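Local coordinates for protein putative TetR-family transcriptional regulator (Syntrophomonas wolfei subsp. wolfei, PDB 3LWJ) that probably binds DNA through an N-terminal helix-turn-helix domain and regulates transcription, as other TetR-family proteins do, at residues A[14-18]-A[62-66]. Residues are numbered along the deposited sequence; the frame is centred on the assembly and turned at random.
Sequences RQKIL and NLLED
Helices 10-28 and 56-79 meet at a steep angle, the axes of segments 14-18 and 62-66 passing 11.5 Å apart at 109°, with Leu18 and Leu63 nearest in the backbone. Between the two helices Arg14, in one of its two conformers, reaches with an extended chain, its CG anti to the backbone N (chi1 -173°), and grips the Asp66 carboxylate end-on. Arg14 NH1 donates to the syn lone pair of Asp66 OD2 at 2.8 Å, while Arg14 NH2 meets Asp66 OD1 at 2.9 Å, also on the syn side but out of the carboxylate plane. Guanidinium and carboxylate planes are turned 46° apart, which keeps this two-nitrogen pairing from being coplanar. Leu18 CD1 lies over one guanidinium face, displaced toward its rim, and Leu18 CB packs 3.8 Å from Leu63 CD2 in the buried layer beneath. In one of two Asn62 conformers, OD1 sits near the guanidinium edge and ND2 bonds to Asp58 O. Were Asp66 an alanine, the Arg14 guanidinium would probably lose its carboxylate mate and be left to turn. A partly exposed salt bridge over a leucine contact thus ties the first helix of the probable DNA-binding domain to the helix leading into the C-terminal bundle.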
loop_
_atom_site.group_PDB
_atom_site.type_symbol
_atom_site.label_atom_id
_atom_site.label_comp_id
_atom_site.label_asym_id
_atom_site.label_seq_id
_atom_site.Cartn_x
_atom_site.Cartn_y
_atom_site.Cartn_z
ATOM N N ARG A 14 -28.637 4.159 -12.277
ATOM C CA ARG A 14 -27.575 3.609 -11.425
ATOM C C ARG A 14 -26.265 4.321 -11.759
ATOM O O ARG A 14 -25.559 4.804 -10.871
ATOM C CB ARG A 14 -27.428 2.088 -11.626
ATOM C CG ARG A 14 -26.464 1.377 -10.652
ATOM C CD ARG A 14 -26.164 -0.048 -11.122
ATOM N NE ARG A 14 -25.044 -0.693 -10.433
ATOM C CZ ARG A 14 -23.777 -0.757 -10.867
ATOM N NH1 ARG A 14 -23.374 -0.220 -12.005
ATOM N NH2 ARG A 14 -22.881 -1.394 -10.136
ATOM N N GLN A 15 -25.966 4.401 -13.051
ATOM C CA GLN A 15 -24.767 5.092 -13.526
ATOM C C GLN A 15 -24.733 6.586 -13.194
ATOM O O GLN A 15 -23.668 7.133 -12.878
ATOM C CB GLN A 15 -24.604 4.947 -15.050
ATOM C CG GLN A 15 -23.214 5.395 -15.542
ATOM C CD GLN A 15 -22.125 4.623 -14.861
ATOM O OE1 GLN A 15 -22.172 3.397 -14.831
ATOM N NE2 GLN A 15 -21.158 5.326 -14.262
ATOM N N LYS A 16 -25.863 7.269 -13.321
ATOM C CA LYS A 16 -25.852 8.686 -13.011
ATOM C C LYS A 16 -25.481 8.873 -11.544
ATOM O O LYS A 16 -24.705 9.766 -11.224
ATOM C CB LYS A 16 -27.197 9.362 -13.298
ATOM C CG LYS A 16 -27.044 10.884 -13.404
ATOM C CD LYS A 16 -28.360 11.630 -13.460
ATOM C CE LYS A 16 -28.106 13.133 -13.599
ATOM N NZ LYS A 16 -29.279 13.951 -13.191
ATOM N N ILE A 17 -26.043 8.047 -10.658
ATOM C CA ILE A 17 -25.803 8.211 -9.204
ATOM C C ILE A 17 -24.307 7.958 -8.889
ATOM O O ILE A 17 -23.698 8.706 -8.126
ATOM C CB ILE A 17 -26.737 7.328 -8.322
ATOM C CG1 ILE A 17 -28.220 7.654 -8.556
ATOM C CG2 ILE A 17 -26.450 7.535 -6.848
ATOM C CD1 ILE A 17 -29.174 6.532 -8.103
ATOM N N LEU A 18 -23.731 6.932 -9.519
ATOM C CA LEU A 18 -22.307 6.597 -9.358
ATOM C C LEU A 18 -21.364 7.693 -9.871
ATOM O O LEU A 18 -20.395 8.025 -9.200
ATOM C CB LEU A 18 -21.985 5.248 -10.021
ATOM C CG LEU A 18 -22.736 4.022 -9.479
ATOM C CD1 LEU A 18 -22.382 2.773 -10.281
ATOM C CD2 LEU A 18 -22.488 3.800 -7.975
ATOM N N ASN A 62 -20.417 -0.579 -4.897
ATOM C CA ASN A 62 -20.873 -0.685 -6.277
ATOM C C ASN A 62 -19.834 -0.106 -7.272
ATOM O O ASN A 62 -19.589 -0.691 -8.319
ATOM C CB ASN A 62 -22.269 -0.063 -6.442
ATOM C CG ASN A 62 -23.412 -1.006 -5.980
ATOM O OD1 ASN A 62 -24.093 -1.594 -6.805
ATOM N ND2 ASN A 62 -23.604 -1.150 -4.663
ATOM N N LEU A 63 -19.224 1.026 -6.941
ATOM C CA LEU A 63 -18.119 1.583 -7.743
ATOM C C LEU A 63 -16.964 0.580 -7.851
ATOM O O LEU A 63 -16.431 0.370 -8.918
ATOM C CB LEU A 63 -17.605 2.888 -7.121
ATOM C CG LEU A 63 -18.498 4.116 -7.276
ATOM C CD1 LEU A 63 -18.083 5.204 -6.305
ATOM C CD2 LEU A 63 -18.481 4.621 -8.706
ATOM N N LEU A 64 -16.607 -0.065 -6.742
ATOM C CA LEU A 64 -15.480 -0.986 -6.743
ATOM C C LEU A 64 -15.791 -2.357 -7.370
ATOM O O LEU A 64 -14.896 -3.000 -7.952
ATOM C CB LEU A 64 -14.937 -1.176 -5.334
ATOM C CG LEU A 64 -14.343 0.052 -4.630
ATOM C CD1 LEU A 64 -14.158 -0.214 -3.115
ATOM C CD2 LEU A 64 -13.026 0.461 -5.270
ATOM N N GLU A 65 -17.025 -2.808 -7.254
ATOM C CA GLU A 65 -17.481 -4.013 -7.965
ATOM C C GLU A 65 -17.340 -3.882 -9.483
ATOM O O GLU A 65 -16.870 -4.792 -10.153
ATOM C CB GLU A 65 -18.959 -4.288 -7.686
ATOM C CG GLU A 65 -19.209 -5.012 -6.384
ATOM C CD GLU A 65 -20.685 -4.987 -5.940
ATOM O OE1 GLU A 65 -21.572 -4.546 -6.727
ATOM O OE2 GLU A 65 -20.942 -5.409 -4.787
ATOM N N ASP A 66 -17.801 -2.757 -10.009
ATOM C CA ASP A 66 -17.682 -2.456 -11.427
ATOM C C ASP A 66 -16.213 -2.415 -11.819
ATOM O O ASP A 66 -15.843 -2.896 -12.868
ATOM C CB ASP A 66 -18.316 -1.108 -11.707
ATOM C CG ASP A 66 -19.860 -1.161 -11.655
ATOM O OD1 ASP A 66 -20.404 -2.239 -11.346
ATOM O OD2 ASP A 66 -20.528 -0.134 -11.905
#